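Local coordinates for TPR repeat-containing protein (Cytophaga hutchinsonii, PDB 3U4T), which is of unknown function but, as a protein built of tetratricopeptide repeats, probably serves as a helical scaffold for binding other proteins, at residues Arg8-Leu13 / Glu24-Leu29; Asn17-Ala22 / Ala44-Glu49; Thr62-Val67 / Glu78-Ile83. The protein carries 1 engineered substitution. All coordinates share one frame; numbering follows the deposited sequence.

Interaction 1: Arg8-Leu13 / Glu24-Leu29; sequences RYADFL and EVFNKL
The F26 ring receives A10 CB over one of its faces: the methyl carbon stands 3.8 Å from the centroid of the F26 ring and only 24° off the ring normal, so the pair qualifies as a CH-pi contact. The methyl is displaced toward the CE1–CZ side, and its shortest approach is A10 CB to F26 CE1 at 3.5 Å. The CG of F26 lies anti to the carbonyl carbon (chi1 -78°), a setting that brings the ring end nearer to helix 6-14. V25, the residue before F26 on the same helix, meets the same methyl: V25 CG2, which is anti to the backbone N, is 3.6 Å from A10 CB, and V25 CG1 lies nearly as close. A10 CB thus touches an aromatic face and both branches of V25. One turn along, L13 CD1 reaches V25 CG1 at 4.1 Å, a looser apolar touch between side chains that cross obliquely. No hydrogen bond links the two segments; the contact is entirely apolar, and three of its four touching residues are buried. Beyond it, F26 also packs on F7, I39, R42 and R43, which places the ring where helices 6-14, 19-31 and 40-49 converge. An alanine in place of F26 would remove the ring that covers the A10 methyl and would probably open a gap among these three helices. A small alanine facing the neighbouring helix is consistent with the 6.2 Å between the CA atoms of A10 and V25. The axes of the short segments approach to 9.5 Å and run at 153°, the near-antiparallel pairing expected of the helices in a tetratricopeptide repeat.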
loop_
_atom_site.group_PDB
_atom_site.type_symbol
_atom_site.label_atom_id
_atom_site.label_comp_id
_atom_site.label_asym_id
_atom_site.label_seq_id
_atom_site.Cartn_x
_atom_site.Cartn_y
_atom_site.Cartn_z
ATOM N N ARG A 8 34.231 0.209 -0.753
ATOM C CA ARG A 8 33.644 0.519 0.533
ATOM C C ARG A 8 33.085 1.934 0.589
ATOM O O ARG A 8 32.214 2.227 1.421
ATOM C CB ARG A 8 34.650 0.257 1.656
ATOM C CG ARG A 8 34.812 -1.232 1.897
ATOM C CD ARG A 8 35.859 -1.641 2.925
ATOM N NE ARG A 8 35.820 -3.098 3.037
ATOM C CZ ARG A 8 36.569 -3.846 3.842
ATOM N NH1 ARG A 8 37.461 -3.298 4.654
ATOM N NH2 ARG A 8 36.416 -5.166 3.826
ATOM N N TYR A 9 33.558 2.799 -0.310
ATOM C CA TYR A 9 33.073 4.173 -0.375
ATOM C C TYR A 9 31.701 4.147 -1.029
ATOM O O TYR A 9 30.728 4.691 -0.504
ATOM C CB TYR A 9 34.007 5.044 -1.219
ATOM C CG TYR A 9 33.465 6.433 -1.432
ATOM C CD1 TYR A 9 33.310 6.945 -2.720
ATOM C CD2 TYR A 9 33.095 7.232 -0.344
ATOM C CE1 TYR A 9 32.801 8.213 -2.929
ATOM C CE2 TYR A 9 32.586 8.509 -0.541
ATOM C CZ TYR A 9 32.440 8.990 -1.843
ATOM O OH TYR A 9 31.920 10.239 -2.073
ATOM N N ALA A 10 31.639 3.510 -2.192
ATOM C CA ALA A 10 30.400 3.384 -2.941
ATOM C C ALA A 10 29.322 2.793 -2.033
ATOM O O ALA A 10 28.177 3.246 -2.048
ATOM C CB ALA A 10 30.619 2.477 -4.138
ATOM N N ASP A 11 29.688 1.773 -1.258
ATOM C CA ASP A 11 28.743 1.116 -0.358
ATOM C C ASP A 11 28.341 2.114 0.710
ATOM O O ASP A 11 27.251 2.033 1.280
ATOM C CB ASP A 11 29.392 -0.134 0.268
ATOM C CG ASP A 11 28.532 -0.788 1.356
ATOM O OD1 ASP A 11 27.338 -1.081 1.118
ATOM O OD2 ASP A 11 29.071 -1.024 2.455
ATOM N N PHE A 12 29.231 3.066 0.967
ATOM C CA PHE A 12 28.978 4.098 1.959
ATOM C C PHE A 12 27.864 5.009 1.470
ATOM O O PHE A 12 26.894 5.260 2.183
ATOM C CB PHE A 12 30.246 4.918 2.202
ATOM C CG PHE A 12 30.012 6.170 2.989
ATOM C CD1 PHE A 12 29.396 6.116 4.239
ATOM C CD2 PHE A 12 30.417 7.405 2.488
ATOM C CE1 PHE A 12 29.186 7.279 4.978
ATOM C CE2 PHE A 12 30.211 8.570 3.220
ATOM C CZ PHE A 12 29.596 8.506 4.465
ATOM N N LEU A 13 28.020 5.494 0.244
ATOM C CA LEU A 13 27.045 6.383 -0.361
ATOM C C LEU A 13 25.723 5.644 -0.486
ATOM O O LEU A 13 24.665 6.158 -0.117
ATOM C CB LEU A 13 27.508 6.816 -1.756
ATOM C CG LEU A 13 28.998 6.713 -2.078
ATOM C CD1 LEU A 13 29.318 7.545 -3.316
ATOM C CD2 LEU A 13 29.791 7.245 -0.900
ATOM N N GLU A 24 28.366 6.526 -10.088
ATOM C CA GLU A 24 29.578 7.050 -10.707
ATOM C C GLU A 24 30.801 6.192 -10.357
ATOM O O GLU A 24 31.571 5.806 -11.240
ATOM C CB GLU A 24 29.805 8.498 -10.257
ATOM C CG GLU A 24 28.611 9.414 -10.483
ATOM C CD GLU A 24 28.187 9.492 -11.940
ATOM O OE1 GLU A 24 28.963 10.021 -12.766
ATOM O OE2 GLU A 24 27.073 9.021 -12.259
ATOM N N VAL A 25 30.970 5.886 -9.070
ATOM C CA VAL A 25 32.103 5.079 -8.617
ATOM C C VAL A 25 32.007 3.617 -9.058
ATOM O O VAL A 25 33.017 3.003 -9.419
ATOM C CB VAL A 25 32.282 5.180 -7.055
ATOM C CG1 VAL A 25 30.948 5.381 -6.386
ATOM C CG2 VAL A 25 32.964 3.933 -6.505
ATOM N N PHE A 26 30.800 3.061 -9.033
ATOM C CA PHE A 26 30.624 1.682 -9.459
ATOM C C PHE A 26 31.012 1.565 -10.930
ATOM O O PHE A 26 31.624 0.578 -11.332
ATOM C CB PHE A 26 29.167 1.223 -9.266
ATOM C CG PHE A 26 28.803 0.880 -7.832
ATOM C CD1 PHE A 26 29.622 0.058 -7.067
ATOM C CD2 PHE A 26 27.615 1.347 -7.271
ATOM C CE1 PHE A 26 29.265 -0.293 -5.774
ATOM C CE2 PHE A 26 27.250 1.002 -5.978
ATOM C CZ PHE A 26 28.074 0.182 -5.230
ATOM N N ASN A 27 30.659 2.583 -11.719
ATOM C CA ASN A 27 30.944 2.612 -13.157
ATOM C C ASN A 27 32.439 2.629 -13.491
ATOM O O ASN A 27 32.864 2.086 -14.515
ATOM C CB ASN A 27 30.258 3.823 -13.800
ATOM C CG ASN A 27 28.844 3.517 -14.281
ATOM O OD1 ASN A 27 28.650 2.931 -15.349
ATOM N ND2 ASN A 27 27.853 3.912 -13.493
ATOM N N LYS A 28 33.235 3.265 -12.639
ATOM C CA LYS A 28 34.671 3.306 -12.874
ATOM C C LYS A 28 35.214 1.974 -12.380
ATOM O O LYS A 28 36.069 1.354 -13.019
ATOM C CB LYS A 28 35.314 4.461 -12.105
ATOM C CG LYS A 28 36.815 4.576 -12.336
ATOM C CD LYS A 28 37.345 5.940 -11.933
ATOM C CE LYS A 28 38.806 6.096 -12.328
ATOM N NZ LYS A 28 39.108 7.484 -12.773
ATOM N N LEU A 29 34.681 1.540 -11.242
ATOM C CA LEU A 29 35.057 0.277 -10.626
ATOM C C LEU A 29 34.941 -0.860 -11.646
ATOM O O LEU A 29 35.792 -1.752 -11.687
ATOM C CB LEU A 29 34.146 0.010 -9.428
ATOM C CG LEU A 29 34.809 -0.193 -8.065
ATOM C CD1 LEU A 29 35.885 0.854 -7.826
ATOM C CD2 LEU A 29 33.748 -0.127 -6.988
#

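Interaction 2: Asn17-Ala22 / Ala44-Glu49; sequences NNYAEA and AVCYYE
Within the tetratricopeptide-repeat region, the start of helix 19-31 packs against the end of helix 40-49, and Y19 is central to this junction, meeting both C46 and E49. One face of its ring lies against the E49 side chain: E49 CB is 3.8 Å from the centroid of the Y19 ring and 15° off the ring normal, the geometry of a CH-pi contact. CG anti to the carbonyl carbon (chi1 -62°) lays the CB-CG part of E49 over the ring face, with E49 CG 3.7 Å from Y19 CZ; the bend at chi2 then turns the carboxylate. N17 O lies over the opposite face of the Y19 ring. C46 approaches differently. Its SG lies at the ring edge, in plane, 4.9 Å from the centroid of the Y19 ring, with Y19 CD1 the nearest ring atom at 3.5 Å: a sulfur-aromatic contact. C46 CA comes slightly nearer, 3.4 Å from Y19 CD1, obliquely to the ring. A22 CB, one turn beyond Y19, touches the same sulfur at 3.9 Å, so SG is met by two successive turns of helix 19-31. C46 also packs on F14 of helix 6-14 and I23 of helix 19-31. The CA atoms of Y19 and C46 are only 4.5 Å apart. Such close packing of successive helices belongs to the stacked helical hairpins of tetratricopeptide repeats.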
loop_
_atom_site.group_PDB
_atom_site.type_symbol
_atom_site.label_atom_id
_atom_site.label_comp_id
_atom_site.label_asym_id
_atom_site.label_seq_id
_atom_site.Cartn_x
_atom_site.Cartn_y
_atom_site.Cartn_z
ATOM N N ASN A 17 22.078 6.184 0.420
ATOM C CA ASN A 17 21.221 6.551 -0.710
ATOM C C ASN A 17 21.665 7.440 -1.900
ATOM O O ASN A 17 20.817 7.803 -2.724
ATOM C CB ASN A 17 19.944 7.112 -0.129
ATOM C CG ASN A 17 19.326 6.181 0.965
ATOM O OD1 ASN A 17 19.511 4.963 0.921
ATOM N ND2 ASN A 17 18.605 6.759 1.935
ATOM N N ASN A 18 22.955 7.724 -2.029
ATOM C CA ASN A 18 23.460 8.534 -3.127
ATOM C C ASN A 18 23.604 7.775 -4.432
ATOM O O ASN A 18 24.685 7.703 -5.035
ATOM C CB ASN A 18 24.790 9.155 -2.718
ATOM C CG ASN A 18 24.658 10.005 -1.455
ATOM O OD1 ASN A 18 25.322 9.759 -0.440
ATOM N ND2 ASN A 18 23.796 11.010 -1.515
ATOM N N TYR A 19 22.474 7.241 -4.859
ATOM C CA TYR A 19 22.400 6.446 -6.062
ATOM C C TYR A 19 23.215 6.957 -7.235
ATOM O O TYR A 19 24.104 6.258 -7.706
ATOM C CB TYR A 19 20.936 6.278 -6.447
ATOM C CG TYR A 19 20.100 5.826 -5.276
ATOM C CD1 TYR A 19 20.385 4.618 -4.616
ATOM C CD2 TYR A 19 19.052 6.618 -4.797
ATOM C CE1 TYR A 19 19.651 4.212 -3.509
ATOM C CE2 TYR A 19 18.306 6.221 -3.687
ATOM C CZ TYR A 19 18.614 5.016 -3.053
ATOM O OH TYR A 19 17.877 4.608 -1.970
ATOM N N ALA A 20 22.936 8.171 -7.696
ATOM C CA ALA A 20 23.667 8.706 -8.839
ATOM C C ALA A 20 25.158 8.808 -8.569
ATOM O O ALA A 20 25.974 8.702 -9.495
ATOM C CB ALA A 20 23.108 10.066 -9.236
ATOM N N GLU A 21 25.503 9.022 -7.300
ATOM C CA GLU A 21 26.898 9.127 -6.893
ATOM C C GLU A 21 27.506 7.751 -6.766
ATOM O O GLU A 21 28.602 7.501 -7.244
ATOM C CB GLU A 21 27.034 9.819 -5.543
ATOM C CG GLU A 21 26.885 11.315 -5.575
ATOM C CD GLU A 21 25.450 11.740 -5.695
ATOM O OE1 GLU A 21 24.615 11.209 -4.932
ATOM O OE2 GLU A 21 25.160 12.609 -6.544
ATOM N N ALA A 22 26.788 6.860 -6.099
ATOM C CA ALA A 22 27.267 5.500 -5.922
ATOM C C ALA A 22 27.457 4.920 -7.319
ATOM O O ALA A 22 28.371 4.139 -7.564
ATOM C CB ALA A 22 26.247 4.684 -5.138
ATOM N N ALA A 44 22.315 -1.919 -9.397
ATOM C CA ALA A 44 20.993 -2.263 -9.902
ATOM C C ALA A 44 19.935 -1.532 -9.077
ATOM O O ALA A 44 19.038 -0.898 -9.631
ATOM C CB ALA A 44 20.778 -3.761 -9.830
ATOM N N VAL A 45 20.044 -1.618 -7.754
ATOM C CA VAL A 45 19.103 -0.940 -6.864
ATOM C C VAL A 45 19.181 0.575 -7.067
ATOM O O VAL A 45 18.153 1.247 -7.129
ATOM C CB VAL A 45 19.393 -1.245 -5.388
ATOM C CG1 VAL A 45 18.540 -0.348 -4.504
ATOM C CG2 VAL A 45 19.100 -2.701 -5.093
ATOM N N CYS A 46 20.391 1.119 -7.159
ATOM C CA CYS A 46 20.517 2.553 -7.372
ATOM C C CYS A 46 19.681 2.925 -8.610
ATOM O O CYS A 46 18.748 3.736 -8.524
ATOM C CB CYS A 46 21.994 2.945 -7.553
ATOM S SG CYS A 46 23.012 2.772 -6.022
ATOM N N TYR A 47 19.986 2.309 -9.749
ATOM C CA TYR A 47 19.243 2.584 -10.977
ATOM C C TYR A 47 17.731 2.418 -10.778
ATOM O O TYR A 47 16.932 3.216 -11.279
ATOM C CB TYR A 47 19.727 1.673 -12.111
ATOM C CG TYR A 47 21.009 2.129 -12.785
ATOM C CD1 TYR A 47 21.113 3.412 -13.324
ATOM C CD2 TYR A 47 22.108 1.269 -12.915
ATOM C CE1 TYR A 47 22.267 3.830 -13.974
ATOM C CE2 TYR A 47 23.273 1.678 -13.566
ATOM C CZ TYR A 47 23.342 2.961 -14.093
ATOM O OH TYR A 47 24.482 3.376 -14.743
ATOM N N TYR A 48 17.338 1.379 -10.048
ATOM C CA TYR A 48 15.922 1.121 -9.783
ATOM C C TYR A 48 15.250 2.270 -9.019
ATOM O O TYR A 48 14.106 2.629 -9.310
ATOM C CB TYR A 48 15.772 -0.172 -8.980
ATOM C CG TYR A 48 14.381 -0.394 -8.446
ATOM C CD1 TYR A 48 13.383 -0.948 -9.250
ATOM C CD2 TYR A 48 14.052 -0.020 -7.145
ATOM C CE1 TYR A 48 12.094 -1.127 -8.769
ATOM C CE2 TYR A 48 12.762 -0.188 -6.650
ATOM C CZ TYR A 48 11.788 -0.740 -7.466
ATOM O OH TYR A 48 10.508 -0.892 -6.982
ATOM N N GLU A 49 15.949 2.835 -8.034
ATOM C CA GLU A 49 15.390 3.937 -7.249
ATOM C C GLU A 49 15.343 5.217 -8.092
ATOM O O GLU A 49 14.537 6.105 -7.835
ATOM C CB GLU A 49 16.213 4.166 -5.974
ATOM C CG GLU A 49 16.242 2.983 -4.993
ATOM C CD GLU A 49 14.903 2.700 -4.333
ATOM O OE1 GLU A 49 14.017 3.577 -4.382
ATOM O OE2 GLU A 49 14.740 1.607 -3.752
#

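Interaction 3: Thr62-Val67 / Glu78-Ile83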
loop_
_atom_site.group_PDB
_atom_site.type_symbol
_atom_site.label_atom_id
_atom_site.label_comp_id
_atom_site.label_asym_id
_atom_site.label_seq_id
_atom_site.Cartn_x
_atom_site.Cartn_y
_atom_site.Cartn_z
ATOM N N THR A 62 23.493 -9.062 -14.483
ATOM C CA THR A 62 24.931 -9.219 -14.537
ATOM C C THR A 62 25.275 -9.768 -13.154
ATOM O O THR A 62 26.068 -10.698 -13.010
ATOM C CB THR A 62 25.624 -7.865 -14.759
ATOM O OG1 THR A 62 25.390 -7.427 -16.103
ATOM C CG2 THR A 62 27.123 -7.980 -14.513
ATOM N N TYR A 63 24.665 -9.189 -12.129
ATOM C CA TYR A 63 24.889 -9.664 -10.775
ATOM C C TYR A 63 24.675 -11.188 -10.670
ATOM O O TYR A 63 25.572 -11.909 -10.236
ATOM C CB TYR A 63 23.934 -8.958 -9.822
ATOM C CG TYR A 63 23.965 -9.506 -8.418
ATOM C CD1 TYR A 63 25.074 -9.309 -7.602
ATOM C CD2 TYR A 63 22.874 -10.193 -7.896
ATOM C CE1 TYR A 63 25.095 -9.777 -6.295
ATOM C CE2 TYR A 63 22.884 -10.667 -6.589
ATOM C CZ TYR A 63 23.999 -10.451 -5.796
ATOM O OH TYR A 63 24.029 -10.910 -4.508
ATOM N N PHE A 64 23.494 -11.669 -11.070
ATOM C CA PHE A 64 23.181 -13.101 -10.981
ATOM C C PHE A 64 23.981 -14.039 -11.887
ATOM O O PHE A 64 23.958 -15.257 -11.704
ATOM C CB PHE A 64 21.682 -13.341 -11.196
ATOM C CG PHE A 64 20.855 -13.072 -9.985
ATOM C CD1 PHE A 64 21.088 -13.772 -8.811
ATOM C CD2 PHE A 64 19.884 -12.076 -9.990
ATOM C CE1 PHE A 64 20.353 -13.489 -7.641
ATOM C CE2 PHE A 64 19.143 -11.783 -8.833
ATOM C CZ PHE A 64 19.384 -12.489 -7.656
ATOM N N SER A 65 24.691 -13.484 -12.859
ATOM C CA SER A 65 25.503 -14.301 -13.743
ATOM C C SER A 65 26.915 -14.345 -13.173
ATOM O O SER A 65 27.801 -14.987 -13.733
ATOM C CB SER A 65 25.533 -13.670 -15.131
ATOM O OG SER A 65 26.273 -12.463 -15.085
ATOM N N LYS A 66 27.118 -13.649 -12.056
ATOM C CA LYS A 66 28.424 -13.576 -11.394
ATOM C C LYS A 66 28.429 -13.976 -9.923
ATOM O O LYS A 66 29.438 -14.459 -9.419
ATOM C CB LYS A 66 28.989 -12.155 -11.497
ATOM C CG LYS A 66 29.647 -11.819 -12.821
ATOM C CD LYS A 66 29.974 -10.342 -12.892
ATOM C CE LYS A 66 31.191 -10.083 -13.763
ATOM N NZ LYS A 66 31.076 -10.683 -15.122
ATOM N N VAL A 67 27.316 -13.763 -9.227
ATOM C CA VAL A 67 27.255 -14.093 -7.809
ATOM C C VAL A 67 27.246 -15.582 -7.548
ATOM O O VAL A 67 26.763 -16.374 -8.351
ATOM C CB VAL A 67 26.005 -13.506 -7.123
ATOM C CG1 VAL A 67 24.755 -14.244 -7.586
ATOM C CG2 VAL A 67 26.151 -13.617 -5.594
ATOM N N GLU A 78 14.338 -10.169 -4.308
ATOM C CA GLU A 78 13.280 -9.174 -4.144
ATOM C C GLU A 78 13.404 -8.068 -5.187
ATOM O O GLU A 78 12.446 -7.774 -5.899
ATOM C CB GLU A 78 13.336 -8.576 -2.740
ATOM C CG GLU A 78 12.580 -7.282 -2.578
ATOM C CD GLU A 78 12.677 -6.743 -1.168
ATOM O OE1 GLU A 78 13.748 -6.890 -0.536
ATOM O OE2 GLU A 78 11.685 -6.161 -0.694
ATOM N N TYR A 79 14.588 -7.466 -5.286
ATOM C CA TYR A 79 14.803 -6.406 -6.258
ATOM C C TYR A 79 14.775 -6.903 -7.696
ATOM O O TYR A 79 14.480 -6.141 -8.613
ATOM C CB TYR A 79 16.110 -5.668 -5.969
ATOM C CG TYR A 79 15.934 -4.642 -4.874
ATOM C CD1 TYR A 79 16.158 -4.968 -3.539
ATOM C CD2 TYR A 79 15.407 -3.386 -5.164
ATOM C CE1 TYR A 79 15.849 -4.076 -2.527
ATOM C CE2 TYR A 79 15.094 -2.490 -4.163
ATOM C CZ TYR A 79 15.310 -2.837 -2.851
ATOM O OH TYR A 79 14.948 -1.954 -1.872
ATOM N N TYR A 80 15.066 -8.181 -7.900
ATOM C CA TYR A 80 15.026 -8.719 -9.248
ATOM C C TYR A 80 13.568 -8.632 -9.667
ATOM O O TYR A 80 13.255 -8.151 -10.757
ATOM C CB TYR A 80 15.498 -10.172 -9.281
ATOM C CG TYR A 80 15.712 -10.707 -10.681
ATOM C CD1 TYR A 80 15.744 -9.847 -11.780
ATOM C CD2 TYR A 80 15.919 -12.067 -10.905
ATOM C CE1 TYR A 80 15.981 -10.333 -13.075
ATOM C CE2 TYR A 80 16.154 -12.561 -12.187
ATOM C CZ TYR A 80 16.182 -11.688 -13.264
ATOM O OH TYR A 80 16.378 -12.166 -14.533
ATOM N N GLY A 81 12.685 -9.083 -8.774
ATOM C CA GLY A 81 11.256 -9.040 -9.032
ATOM C C GLY A 81 10.721 -7.621 -9.150
ATOM O O GLY A 81 9.908 -7.326 -10.039
ATOM N N LYS A 82 11.149 -6.728 -8.259
ATOM C CA LYS A 82 10.679 -5.354 -8.347
ATOM C C LYS A 82 11.086 -4.788 -9.704
ATOM O O LYS A 82 10.321 -4.062 -10.336
ATOM C CB LYS A 82 11.281 -4.478 -7.250
ATOM C CG LYS A 82 10.747 -4.716 -5.857
ATOM C CD LYS A 82 11.314 -3.665 -4.909
ATOM C CE LYS A 82 10.993 -3.969 -3.459
ATOM N NZ LYS A 82 9.539 -4.137 -3.227
ATOM N N ILE A 83 12.296 -5.122 -10.148
ATOM C CA ILE A 83 12.781 -4.637 -11.438
ATOM C C ILE A 83 12.021 -5.246 -12.600
ATOM O O ILE A 83 11.750 -4.562 -13.581
ATOM C CB ILE A 83 14.292 -4.902 -11.605
ATOM C CG1 ILE A 83 15.062 -4.076 -10.585
ATOM C CG2 ILE A 83 14.745 -4.510 -12.991
ATOM C CD1 ILE A 83 16.516 -4.458 -10.476
#
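F64 and Y80 reach each other through different first torsions. The F64 ring has CG beside the backbone N and anti to the carbonyl carbon (chi1 -80°), whereas Y80 places CG anti to its backbone N (chi1 -170°), and both side chains extend into the space between their helices. This reach is needed because the backbones stay well apart: the nearest CA atoms, those of F64 and Y80, are 9.4 Å from each other. The closest approach is F64 CE2 to Y80 CD2, 3.8 Å, and the same F64 carbon lies 4.0 Å from Y80 CB. One ring corner of F64 therefore rests against the root and near side of the tyrosine ring. The centroids of the F64 and Y80 rings are 5.5 Å apart and their planes meet at 37°, so the pair is oblique, neither a stack nor an edge-to-face contact. No hydrogen bond spans the segments, and the area buried between them is small, 82 Å².

Further contacts flank the pair. Y80 OH is hydrogen-bonded to E61 of helix 53-64, which ties the far end of the tyrosine to the helix bearing F64. The F64 ring also meets that of F77, while Y63 CD2 lies over the centre of one of its faces. Nearby in the same segment, the carbonyl oxygen of T62 accepts from both the N and the OG of S65, and the two donors come from the same face of the carbonyl plane; S65 OG to T62 O is 2.7 Å. This surface contact is plain aromatic packing that joins helix 53-64 to helix 74-86, consecutive helices in the superhelical stacking of a tetratricopeptide-repeat protein.

In the fold
The three contacts lie in the N-terminal part of an elongated, all-helical chain. Interactions 1 and 2 have centres 10 Å apart and share helix 19-31; their segments alternate along the sequence, so this helix packs on both helix 6-14 and helix 40-49. L13 O and N18 N, 3.0 Å apart, probably form a hydrogen bond between them. Interaction 3 later joins helices 53-64 and 74-86. Its centre is 15 Å from that of interaction 2, which it touches where V45 and Y48 pack on Y79, K82 and I83, whereas interaction 1 lies about 10 Å away at nearest atoms. Together they join successive helices into one stack, consistent with the superhelical build of tetratricopeptide-repeat proteins.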